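PDB 5L92: cytochrome P450 from Bacillus megaterium, which binds heme and steroids such as corticosterone and oxidises steroids, probably as a monooxygenase. Local coordinates for residues 78-91 / 230-242. Residues are numbered along the deposited sequence; the frame is centred on the assembly and turned at random.
Sequences TALGTSLINIDPPK and EEIVGFSILLLIA. With HEM (protoporphyrin IX containing Fe), chain C; C0R (corticosterone), chain D.
Ala-79 meets helix 229-245 where Gly-234, having no side chain, lets the loop come close: the Gly-234 CA lies 3.3 Å from Ala-79 O in a CA-H...O contact, so close that a CB there would clash with this oxygen. No conventional hydrogen bond joins the segments; shape does most of the work. Leu-80 lays its CG on Ile-237 CG2 at 3.6 Å and turns CD1 toward corticosterone, while Ser-83 CB rests over the Gly-234 carbonyl. Farther along, Leu-84 CD1 reaches the edge of the Phe-235 ring, 3.8 Å from CE1, and Leu-238, its CG anti to the backbone N (chi1 177°), spreads CD1 to Ile-85 and the steroid and CD2 to a heme methyl. At the other end Lys-91 NZ forms a salt bridge with Glu-231 OE2 (3.3 Å). Behind this first shell the loop braces itself. Ala-79 O accepts from Thr-82 N and, on a lone pair, from Thr-82 OG1 (2.9 Å), and the same OG1 sits 3.7 Å from Glu-231 CA; Leu-80 O takes three donors, Ser-83 N, Ser-83 OG and Asn-86 ND2. A valine in place of Thr-82 would probably leave Ala-79 O with one donor fewer, and this turn less firmly held against Gly-234. The B-C loop packed on helix I, roofing the distal heme pocket, is a hallmark of the P450 fold; here corticosterone O1 is bound to the heme iron, FE, at 1.9 Å.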
ATOM      1  N   THR A  78      -8.134   7.679 -17.474  1.00 45.65           N
ATOM      2  CA  THR A  78      -7.446   6.425 -17.652  1.00 42.36           C
ATOM      3  C   THR A  78      -8.274   5.245 -17.199  1.00 40.89           C
ATOM      4  O   THR A  78      -9.281   5.416 -16.589  1.00 39.55           O
ATOM      5  CB  THR A  78      -6.163   6.426 -16.832  1.00 42.85           C
ATOM      6  OG1 THR A  78      -6.475   6.516 -15.454  1.00 39.91           O
ATOM      7  CG2 THR A  78      -5.313   7.566 -17.184  1.00 42.37           C
ATOM      8  N   ALA A  79      -7.836   4.045 -17.510  1.00 40.25           N
ATOM      9  CA  ALA A  79      -8.523   2.852 -17.091  1.00 37.95           C
ATOM     10  C   ALA A  79      -8.439   2.831 -15.577  1.00 36.28           C
ATOM     11  O   ALA A  79      -9.378   2.487 -14.927  1.00 35.21           O
ATOM     12  CB  ALA A  79      -7.922   1.615 -17.696  1.00 37.49           C
ATOM     13  N   LEU A  80      -7.305   3.253 -15.045  1.00 37.99           N
ATOM     14  CA  LEU A  80      -7.162   3.377 -13.590  1.00 38.61           C
ATOM     15  C   LEU A  80      -8.208   4.316 -12.995  1.00 37.28           C
ATOM     16  O   LEU A  80      -8.724   4.063 -11.896  1.00 35.39           O
ATOM     17  CB  LEU A  80      -5.764   3.865 -13.234  1.00 38.99           C
ATOM     18  CG  LEU A  80      -4.735   2.828 -12.785  1.00 39.87           C
ATOM     19  CD1 LEU A  80      -3.431   3.582 -12.477  1.00 39.88           C
ATOM     20  CD2 LEU A  80      -5.222   1.983 -11.551  1.00 37.72           C
ATOM     21  N   GLY A  81      -8.567   5.375 -13.718  1.00 38.75           N
ATOM     22  CA  GLY A  81      -9.583   6.307 -13.249  1.00 38.41           C
ATOM     23  C   GLY A  81     -10.992   5.750 -13.185  1.00 38.11           C
ATOM     24  O   GLY A  81     -11.862   6.411 -12.610  1.00 38.21           O
ATOM     25  N   THR A  82     -11.242   4.568 -13.753  1.00 36.71           N
ATOM     26  CA  THR A  82     -12.528   3.888 -13.616  1.00 35.49           C
ATOM     27  C   THR A  82     -12.513   2.814 -12.536  1.00 35.17           C
ATOM     28  O   THR A  82     -13.552   2.202 -12.267  1.00 34.64           O
ATOM     29  CB  THR A  82     -12.955   3.253 -14.967  1.00 39.18           C
ATOM     30  OG1 THR A  82     -12.262   2.017 -15.204  1.00 37.51           O
ATOM     31  CG2 THR A  82     -12.660   4.202 -16.116  1.00 40.90           C
ATOM     32  N   SER A  83     -11.374   2.566 -11.913  1.00 34.45           N
ATOM     33  CA  SER A  83     -11.301   1.509 -10.925  1.00 33.60           C
ATOM     34  C   SER A  83     -11.858   1.954  -9.568  1.00 34.40           C
ATOM     35  O   SER A  83     -12.024   3.147  -9.269  1.00 34.41           O
ATOM     36  CB  SER A  83      -9.861   1.019 -10.781  1.00 33.96           C
ATOM     37  OG  SER A  83      -9.070   1.927 -10.018  1.00 34.72           O
ATOM     38  N   LEU A  84     -12.169   0.937  -8.761  1.00 34.61           N
ATOM     39  CA  LEU A  84     -12.707   1.035  -7.412  1.00 34.90           C
ATOM     40  C   LEU A  84     -12.161   2.190  -6.605  1.00 34.37           C
ATOM     41  O   LEU A  84     -12.923   2.880  -5.933  1.00 33.17           O
ATOM     42  CB  LEU A  84     -12.400  -0.239  -6.628  1.00 34.81           C
ATOM     43  CG  LEU A  84     -13.253  -1.456  -6.876  1.00 35.43           C
ATOM     44  CD1 LEU A  84     -12.662  -2.559  -6.024  1.00 35.11           C
ATOM     45  CD2 LEU A  84     -14.692  -1.217  -6.525  1.00 38.42           C
ATOM     46  N   ILE A  85     -10.844   2.393  -6.641  1.00 32.77           N
ATOM     47  CA  ILE A  85     -10.235   3.395  -5.771  1.00 34.52           C
ATOM     48  C   ILE A  85     -10.588   4.821  -6.164  1.00 35.37           C
ATOM     49  O   ILE A  85     -10.414   5.733  -5.341  1.00 34.72           O
ATOM     50  CB  ILE A  85      -8.701   3.208  -5.732  1.00 34.31           C
ATOM     51  CG1 ILE A  85      -8.102   3.970  -4.547  1.00 34.87           C
ATOM     52  CG2 ILE A  85      -8.039   3.644  -7.040  1.00 35.08           C
ATOM     53  CD1 ILE A  85      -6.726   3.474  -4.098  1.00 31.89           C
ATOM     54  N   ASN A  86     -11.111   5.029  -7.386  1.00 35.15           N
ATOM     55  CA  ASN A  86     -11.346   6.362  -7.944  1.00 36.74           C
ATOM     56  C   ASN A  86     -12.807   6.609  -8.323  1.00 36.38           C
ATOM     57  O   ASN A  86     -13.088   7.527  -9.096  1.00 37.58           O
ATOM     58  CB  ASN A  86     -10.471   6.601  -9.180  1.00 37.02           C
ATOM     59  CG  ASN A  86      -8.998   6.653  -8.856  1.00 40.34           C
ATOM     60  OD1 ASN A  86      -8.589   7.295  -7.883  1.00 47.72           O
ATOM     61  ND2 ASN A  86      -8.179   5.954  -9.660  1.00 39.74           N
ATOM     62  N   ILE A  87     -13.753   5.846  -7.768  1.00 35.35           N
ATOM     63  CA  ILE A  87     -15.156   6.054  -8.079  1.00 35.81           C
ATOM     64  C   ILE A  87     -15.957   6.173  -6.793  1.00 35.95           C
ATOM     65  O   ILE A  87     -15.610   5.587  -5.761  1.00 36.01           O
ATOM     66  CB  ILE A  87     -15.698   4.929  -8.983  1.00 35.79           C
ATOM     67  CG1 ILE A  87     -15.447   3.572  -8.346  1.00 35.39           C
ATOM     68  CG2 ILE A  87     -15.021   5.021 -10.360  1.00 36.97           C
ATOM     69  CD1 ILE A  87     -16.111   2.402  -9.054  1.00 37.87           C
ATOM     70  N   ASP A  88     -17.019   6.965  -6.864  1.00 35.61           N
ATOM     71  CA  ASP A  88     -17.917   7.297  -5.772  1.00 35.60           C
ATOM     72  C   ASP A  88     -19.159   6.443  -5.839  1.00 37.68           C
ATOM     73  O   ASP A  88     -19.424   5.785  -6.847  1.00 37.70           O
ATOM     74  CB  ASP A  88     -18.315   8.781  -5.841  1.00 36.27           C
ATOM     75  CG  ASP A  88     -17.240   9.724  -5.304  1.00 37.53           C
ATOM     76  OD1 ASP A  88     -16.339   9.273  -4.553  1.00 36.25           O
ATOM     77  OD2 ASP A  88     -17.305  10.940  -5.615  1.00 38.72           O
ATOM     78  N   PRO A  89     -19.979   6.445  -4.781  1.00 38.04           N
ATOM     79  CA  PRO A  89     -21.264   5.757  -4.880  1.00 40.63           C
ATOM     80  C   PRO A  89     -22.174   6.447  -5.907  1.00 41.26           C
ATOM     81  O   PRO A  89     -22.000   7.650  -6.163  1.00 39.76           O
ATOM     82  CB  PRO A  89     -21.845   5.876  -3.469  1.00 42.81           C
ATOM     83  CG  PRO A  89     -20.713   6.306  -2.590  1.00 41.05           C
ATOM     84  CD  PRO A  89     -19.794   7.084  -3.467  1.00 38.25           C
ATOM     85  N   PRO A  90     -23.150   5.715  -6.474  1.00 41.44           N
ATOM     86  CA  PRO A  90     -23.532   4.303  -6.292  1.00 42.40           C
ATOM     87  C   PRO A  90     -22.733   3.299  -7.130  1.00 42.36           C
ATOM     88  O   PRO A  90     -22.839   2.103  -6.894  1.00 44.92           O
ATOM     89  CB  PRO A  90     -25.012   4.296  -6.724  1.00 46.18           C
ATOM     90  CG  PRO A  90     -25.094   5.368  -7.737  1.00 42.90           C
ATOM     91  CD  PRO A  90     -24.154   6.450  -7.270  1.00 43.04           C
ATOM     92  N   LYS A  91     -21.951   3.790  -8.097  1.00 41.39           N
ATOM     93  CA  LYS A  91     -21.105   2.930  -8.915  1.00 42.98           C
ATOM     94  C   LYS A  91     -20.069   2.157  -8.081  1.00 43.07           C
ATOM     95  O   LYS A  91     -19.677   1.034  -8.455  1.00 40.86           O
ATOM     96  CB  LYS A  91     -20.430   3.803  -9.974  1.00 42.00           C
ATOM     97  CG  LYS A  91     -19.592   3.110 -11.056  1.00 44.39           C
ATOM     98  CD  LYS A  91     -20.392   2.045 -11.825  1.00 57.73           C
ATOM     99  CE  LYS A  91     -19.704   1.654 -13.144  1.00 62.37           C
ATOM    100  NZ  LYS A  91     -20.276   0.424 -13.777  1.00 69.49           N
ATOM    101  N   GLU A 230     -12.816  -1.767 -20.214  1.00 38.45           N
ATOM    102  CA  GLU A 230     -11.947  -0.783 -19.583  1.00 38.54           C
ATOM    103  C   GLU A 230     -11.966  -0.949 -18.068  1.00 37.45           C
ATOM    104  O   GLU A 230     -10.949  -0.729 -17.396  1.00 35.75           O
ATOM    105  CB  GLU A 230     -12.378   0.641 -19.977  1.00 38.14           C
ATOM    106  CG  GLU A 230     -11.417   1.767 -19.533  1.00 41.85           C
ATOM    107  CD  GLU A 230     -11.947   3.162 -19.804  1.00 41.50           C
ATOM    108  OE1 GLU A 230     -13.179   3.349 -19.826  1.00 44.79           O
ATOM    109  OE2 GLU A 230     -11.129   4.075 -19.988  1.00 42.73           O
ATOM    110  N   GLU A 231     -13.121  -1.317 -17.512  1.00 37.91           N
ATOM    111  CA  GLU A 231     -13.228  -1.459 -16.062  1.00 37.96           C
ATOM    112  C   GLU A 231     -12.451  -2.678 -15.575  1.00 35.99           C
ATOM    113  O   GLU A 231     -11.775  -2.620 -14.537  1.00 34.37           O
ATOM    114  CB  GLU A 231     -14.697  -1.522 -15.661  1.00 40.71           C
ATOM    115  CG  GLU A 231     -15.316  -0.125 -15.545  1.00 40.72           C
ATOM    116  CD  GLU A 231     -16.848  -0.108 -15.447  1.00 46.31           C
ATOM    117  OE1 GLU A 231     -17.467  -1.189 -15.421  1.00 50.19           O
ATOM    118  OE2 GLU A 231     -17.429   0.996 -15.397  1.00 45.72           O
ATOM    119  N   ILE A 232     -12.473  -3.763 -16.349  1.00 36.03           N
ATOM    120  CA  ILE A 232     -11.674  -4.925 -15.995  1.00 35.64           C
ATOM    121  C   ILE A 232     -10.189  -4.595 -16.081  1.00 34.63           C
ATOM    122  O   ILE A 232      -9.402  -4.966 -15.197  1.00 34.18           O
ATOM    123  CB  ILE A 232     -12.055  -6.126 -16.887  1.00 35.60           C
ATOM    124  CG1 ILE A 232     -13.550  -6.402 -16.748  1.00 36.59           C
ATOM    125  CG2 ILE A 232     -11.198  -7.376 -16.518  1.00 35.65           C
ATOM    126  CD1 ILE A 232     -14.017  -7.588 -17.506  1.00 42.36           C
ATOM    127  N   VAL A 233      -9.782  -3.886 -17.135  1.00 34.16           N
ATOM    128  CA  VAL A 233      -8.394  -3.444 -17.248  1.00 34.00           C
ATOM    129  C   VAL A 233      -8.012  -2.571 -16.055  1.00 34.23           C
ATOM    130  O   VAL A 233      -6.952  -2.754 -15.454  1.00 32.77           O
ATOM    131  CB  VAL A 233      -8.169  -2.720 -18.587  1.00 34.54           C
ATOM    132  CG1 VAL A 233      -6.849  -1.941 -18.607  1.00 32.57           C
ATOM    133  CG2 VAL A 233      -8.145  -3.747 -19.709  1.00 33.13           C
ATOM    134  N   GLY A 234      -8.868  -1.612 -15.702  1.00 34.13           N
ATOM    135  CA  GLY A 234      -8.550  -0.703 -14.607  1.00 35.24           C
ATOM    136  C   GLY A 234      -8.356  -1.432 -13.279  1.00 34.41           C
ATOM    137  O   GLY A 234      -7.408  -1.159 -12.539  1.00 32.38           O
ATOM    138  N   PHE A 235      -9.247  -2.373 -12.967  1.00 33.28           N
ATOM    139  CA  PHE A 235      -9.126  -3.134 -11.730  1.00 34.04           C
ATOM    140  C   PHE A 235      -7.890  -4.025 -11.760  1.00 32.30           C
ATOM    141  O   PHE A 235      -7.139  -4.096 -10.776  1.00 31.02           O
ATOM    142  CB  PHE A 235     -10.410  -3.942 -11.508  1.00 36.27           C
ATOM    143  CG  PHE A 235     -10.373  -4.826 -10.287  1.00 33.90           C
ATOM    144  CD1 PHE A 235     -10.663  -4.316  -9.023  1.00 34.63           C
ATOM    145  CD2 PHE A 235     -10.069  -6.169 -10.417  1.00 33.36           C
ATOM    146  CE1 PHE A 235     -10.621  -5.141  -7.892  1.00 35.16           C
ATOM    147  CE2 PHE A 235     -10.027  -7.002  -9.299  1.00 34.37           C
ATOM    148  CZ  PHE A 235     -10.309  -6.493  -8.041  1.00 35.02           C
ATOM    149  N   SER A 236      -7.623  -4.654 -12.901  1.00 32.75           N
ATOM    150  CA  SER A 236      -6.432  -5.480 -13.025  1.00 32.71           C
ATOM    151  C   SER A 236      -5.170  -4.663 -12.780  1.00 31.16           C
ATOM    152  O   SER A 236      -4.258  -5.115 -12.072  1.00 30.06           O
ATOM    153  CB  SER A 236      -6.419  -6.142 -14.396  1.00 33.29           C
ATOM    154  OG  SER A 236      -7.551  -6.984 -14.498  1.00 33.76           O
ATOM    155  N   ILE A 237      -5.126  -3.436 -13.310  1.00 30.78           N
ATOM    156  CA  ILE A 237      -3.953  -2.584 -13.102  1.00 31.65           C
ATOM    157  C   ILE A 237      -3.820  -2.201 -11.633  1.00 29.65           C
ATOM    158  O   ILE A 237      -2.724  -2.244 -11.067  1.00 28.37           O
ATOM    159  CB  ILE A 237      -4.022  -1.340 -14.018  1.00 30.87           C
ATOM    160  CG1 ILE A 237      -3.705  -1.735 -15.486  1.00 31.42           C
ATOM    161  CG2 ILE A 237      -3.047  -0.259 -13.559  1.00 30.63           C
ATOM    162  CD1 ILE A 237      -4.177  -0.719 -16.506  1.00 31.36           C
ATOM    163  N   LEU A 238      -4.925  -1.818 -11.002  1.00 30.27           N
ATOM    164  CA  LEU A 238      -4.891  -1.472  -9.587  1.00 29.92           C
ATOM    165  C   LEU A 238      -4.300  -2.608  -8.771  1.00 29.62           C
ATOM    166  O   LEU A 238      -3.425  -2.384  -7.929  1.00 28.39           O
ATOM    167  CB  LEU A 238      -6.300  -1.148  -9.113  1.00 29.62           C
ATOM    168  CG  LEU A 238      -6.537  -0.810  -7.634  1.00 29.38           C
ATOM    169  CD1 LEU A 238      -5.703   0.409  -7.174  1.00 30.81           C
ATOM    170  CD2 LEU A 238      -8.017  -0.570  -7.456  1.00 29.71           C
ATOM    171  N   LEU A 239      -4.729  -3.843  -9.046  1.00 29.01           N
ATOM    172  CA  LEU A 239      -4.225  -4.988  -8.293  1.00 29.19           C
ATOM    173  C   LEU A 239      -2.767  -5.217  -8.598  1.00 29.38           C
ATOM    174  O   LEU A 239      -1.972  -5.498  -7.693  1.00 28.57           O
ATOM    175  CB  LEU A 239      -5.014  -6.258  -8.607  1.00 30.42           C
ATOM    176  CG  LEU A 239      -6.465  -6.388  -8.192  1.00 32.96           C
ATOM    177  CD1 LEU A 239      -6.873  -7.861  -8.444  1.00 38.22           C
ATOM    178  CD2 LEU A 239      -6.729  -6.003  -6.793  1.00 31.53           C
ATOM    179  N   LEU A 240      -2.391  -5.081  -9.868  1.00 28.91           N
ATOM    180  CA  LEU A 240      -0.992  -5.267 -10.225  1.00 28.78           C
ATOM    181  C   LEU A 240      -0.102  -4.324  -9.425  1.00 29.34           C
ATOM    182  O   LEU A 240       0.903  -4.744  -8.848  1.00 28.48           O
ATOM    183  CB  LEU A 240      -0.775  -5.036 -11.707  1.00 29.82           C
ATOM    184  CG  LEU A 240       0.650  -5.315 -12.151  1.00 30.40           C
ATOM    185  CD1 LEU A 240       0.983  -6.794 -11.883  1.00 30.39           C
ATOM    186  CD2 LEU A 240       0.817  -4.954 -13.613  1.00 29.98           C
ATOM    187  N   ILE A 241      -0.457  -3.041  -9.408  1.00 28.47           N
ATOM    188  CA  ILE A 241       0.358  -2.042  -8.732  1.00 31.09           C
ATOM    189  C   ILE A 241       0.366  -2.320  -7.235  1.00 28.96           C
ATOM    190  O   ILE A 241       1.418  -2.280  -6.594  1.00 28.72           O
ATOM    191  CB  ILE A 241      -0.149  -0.621  -9.050  1.00 29.82           C
ATOM    192  CG1 ILE A 241      -0.049  -0.356 -10.554  1.00 30.61           C
ATOM    193  CG2 ILE A 241       0.680   0.401  -8.308  1.00 29.80           C
ATOM    194  CD1 ILE A 241      -0.563   0.997 -11.006  1.00 31.91           C
ATOM    195  N   ALA A 242      -0.796  -2.672  -6.687  1.00 28.79           N
ATOM    196  CA  ALA A 242      -0.899  -3.137  -5.309  1.00 29.27           C
ATOM    197  C   ALA A 242       0.002  -4.335  -5.052  1.00 29.23           C
ATOM    198  O   ALA A 242       0.616  -4.441  -3.988  1.00 29.06           O
ATOM    199  CB  ALA A 242      -2.337  -3.515  -5.006  1.00 28.52           C
TER
HETATM  200  CHA HEM C 501      -7.488   0.351  -1.082  1.00 26.11           C
HETATM  201  CHB HEM C 501      -3.527   0.235   1.786  1.00 24.31           C
HETATM  202  CHC HEM C 501      -2.332  -4.109   0.110  1.00 25.51           C
HETATM  203  CHD HEM C 501      -5.972  -3.736  -3.061  1.00 26.34           C
HETATM  204  C1A HEM C 501      -6.532   0.660  -0.121  1.00 25.59           C
HETATM  205  C2A HEM C 501      -6.568   1.816   0.748  1.00 25.52           C
HETATM  206  C3A HEM C 501      -5.473   1.788   1.523  1.00 25.46           C
HETATM  207  C4A HEM C 501      -4.717   0.601   1.197  1.00 25.00           C
HETATM  208  CMA HEM C 501      -5.094   2.824   2.600  1.00 25.60           C
HETATM  209  CAA HEM C 501      -7.669   2.912   0.763  1.00 25.60           C
HETATM  210  CBA HEM C 501      -7.661   3.765  -0.507  1.00 26.25           C
HETATM  211  CGA HEM C 501      -8.485   5.017  -0.356  1.00 27.06           C
HETATM  212  O1A HEM C 501      -9.313   5.113   0.559  1.00 25.97           O
HETATM  213  O2A HEM C 501      -8.313   5.964  -1.142  1.00 28.18           O
HETATM  214  C1B HEM C 501      -2.862  -0.959   1.639  1.00 24.65           C
HETATM  215  C2B HEM C 501      -1.751  -1.459   2.438  1.00 25.53           C
HETATM  216  C3B HEM C 501      -1.426  -2.664   1.941  1.00 25.72           C
HETATM  217  C4B HEM C 501      -2.309  -2.944   0.826  1.00 25.22           C
HETATM  218  CMB HEM C 501      -1.130  -0.725   3.642  1.00 24.70           C
HETATM  219  CAB HEM C 501      -0.364  -3.683   2.406  1.00 25.76           C
HETATM  220  CBB HEM C 501       0.120  -3.714   3.658  1.00 27.93           C
HETATM  221  C1C HEM C 501      -3.223  -4.390  -0.899  1.00 25.88           C
HETATM  222  C2C HEM C 501      -3.183  -5.542  -1.760  1.00 26.40           C
HETATM  223  C3C HEM C 501      -4.189  -5.443  -2.611  1.00 27.20           C
HETATM  224  C4C HEM C 501      -4.884  -4.209  -2.370  1.00 25.62           C
HETATM  225  CMC HEM C 501      -2.193  -6.733  -1.690  1.00 26.76           C
HETATM  226  CAC HEM C 501      -4.440  -6.494  -3.699  1.00 27.57           C
HETATM  227  CBC HEM C 501      -5.607  -7.130  -3.757  1.00 32.84           C
HETATM  228  C1D HEM C 501      -6.700  -2.607  -2.817  1.00 26.38           C
HETATM  229  C2D HEM C 501      -7.857  -2.187  -3.580  1.00 27.87           C
HETATM  230  C3D HEM C 501      -8.303  -1.045  -3.036  1.00 28.09           C
HETATM  231  C4D HEM C 501      -7.413  -0.722  -1.926  1.00 27.22           C
HETATM  232  CMD HEM C 501      -8.398  -2.981  -4.799  1.00 27.92           C
HETATM  233  CAD HEM C 501      -9.514  -0.179  -3.463  1.00 28.95           C
HETATM  234  CBD HEM C 501     -10.774  -0.555  -2.659  1.00 29.65           C
HETATM  235  CGD HEM C 501     -11.960   0.354  -2.918  1.00 31.41           C
HETATM  236  O1D HEM C 501     -13.114  -0.054  -2.652  1.00 32.45           O
HETATM  237  O2D HEM C 501     -11.795   1.515  -3.370  1.00 31.70           O
HETATM  238  NA  HEM C 501      -5.395  -0.083   0.166  1.00 26.91           N
HETATM  239  NB  HEM C 501      -3.152  -1.885   0.662  1.00 25.96           N
HETATM  240  NC  HEM C 501      -4.273  -3.588  -1.310  1.00 27.49           N
HETATM  241  ND  HEM C 501      -6.447  -1.672  -1.848  1.00 27.57           N
HETATM  242 FE   HEM C 501      -4.861  -1.886  -0.538  1.00 22.92          FE
HETATM  243  C1  C0R D 502      -2.915   2.514  -2.733  1.00 33.03           C
HETATM  244  C2  C0R D 502      -3.074   1.331  -1.761  1.00 31.25           C
HETATM  245  C3  C0R D 502      -3.366  -0.084  -2.444  1.00 29.40           C
HETATM  246  C4  C0R D 502      -2.842  -0.274  -3.953  1.00 34.16           C
HETATM  247  C5  C0R D 502      -2.283   0.939  -4.698  1.00 34.29           C
HETATM  248  C6  C0R D 502      -1.709   0.750  -6.162  1.00 34.55           C
HETATM  249  C7  C0R D 502      -2.332   1.900  -7.129  1.00 37.48           C
HETATM  250  C8  C0R D 502      -2.151   3.288  -6.544  1.00 37.78           C
HETATM  251  C9  C0R D 502      -2.693   3.434  -5.058  1.00 36.67           C
HETATM  252  C10 C0R D 502      -2.204   2.348  -4.033  1.00 35.49           C
HETATM  253  C11 C0R D 502      -2.509   4.963  -4.591  1.00 37.60           C
HETATM  254  C12 C0R D 502      -3.168   6.004  -5.682  1.00 41.16           C
HETATM  255  C13 C0R D 502      -2.631   5.857  -7.090  1.00 41.67           C
HETATM  256  C14 C0R D 502      -2.790   4.284  -7.532  1.00 40.55           C
HETATM  257  C15 C0R D 502      -2.287   4.259  -8.764  1.00 40.87           C
HETATM  258  C16 C0R D 502      -2.821   5.637  -9.420  1.00 40.73           C
HETATM  259  C17 C0R D 502      -3.352   6.491  -8.048  1.00 45.39           C
HETATM  260  C18 C0R D 502      -1.132   6.305  -7.156  1.00 40.23           C
HETATM  261  C19 C0R D 502      -0.691   2.471  -3.739  1.00 34.41           C
HETATM  262  C20 C0R D 502      -3.131   8.020  -8.215  1.00 51.02           C
HETATM  263  C21 C0R D 502      -4.189   9.048  -7.787  1.00 53.95           C
HETATM  264  O1  C0R D 502      -3.850  -1.074  -1.906  1.00 29.12           O
HETATM  265  O2  C0R D 502      -1.222   5.249  -4.424  1.00 36.62           O
HETATM  266  O3  C0R D 502      -2.087   8.428  -8.712  1.00 50.49           O
HETATM  267  O4  C0R D 502      -3.586  10.334  -7.893  1.00 53.69           O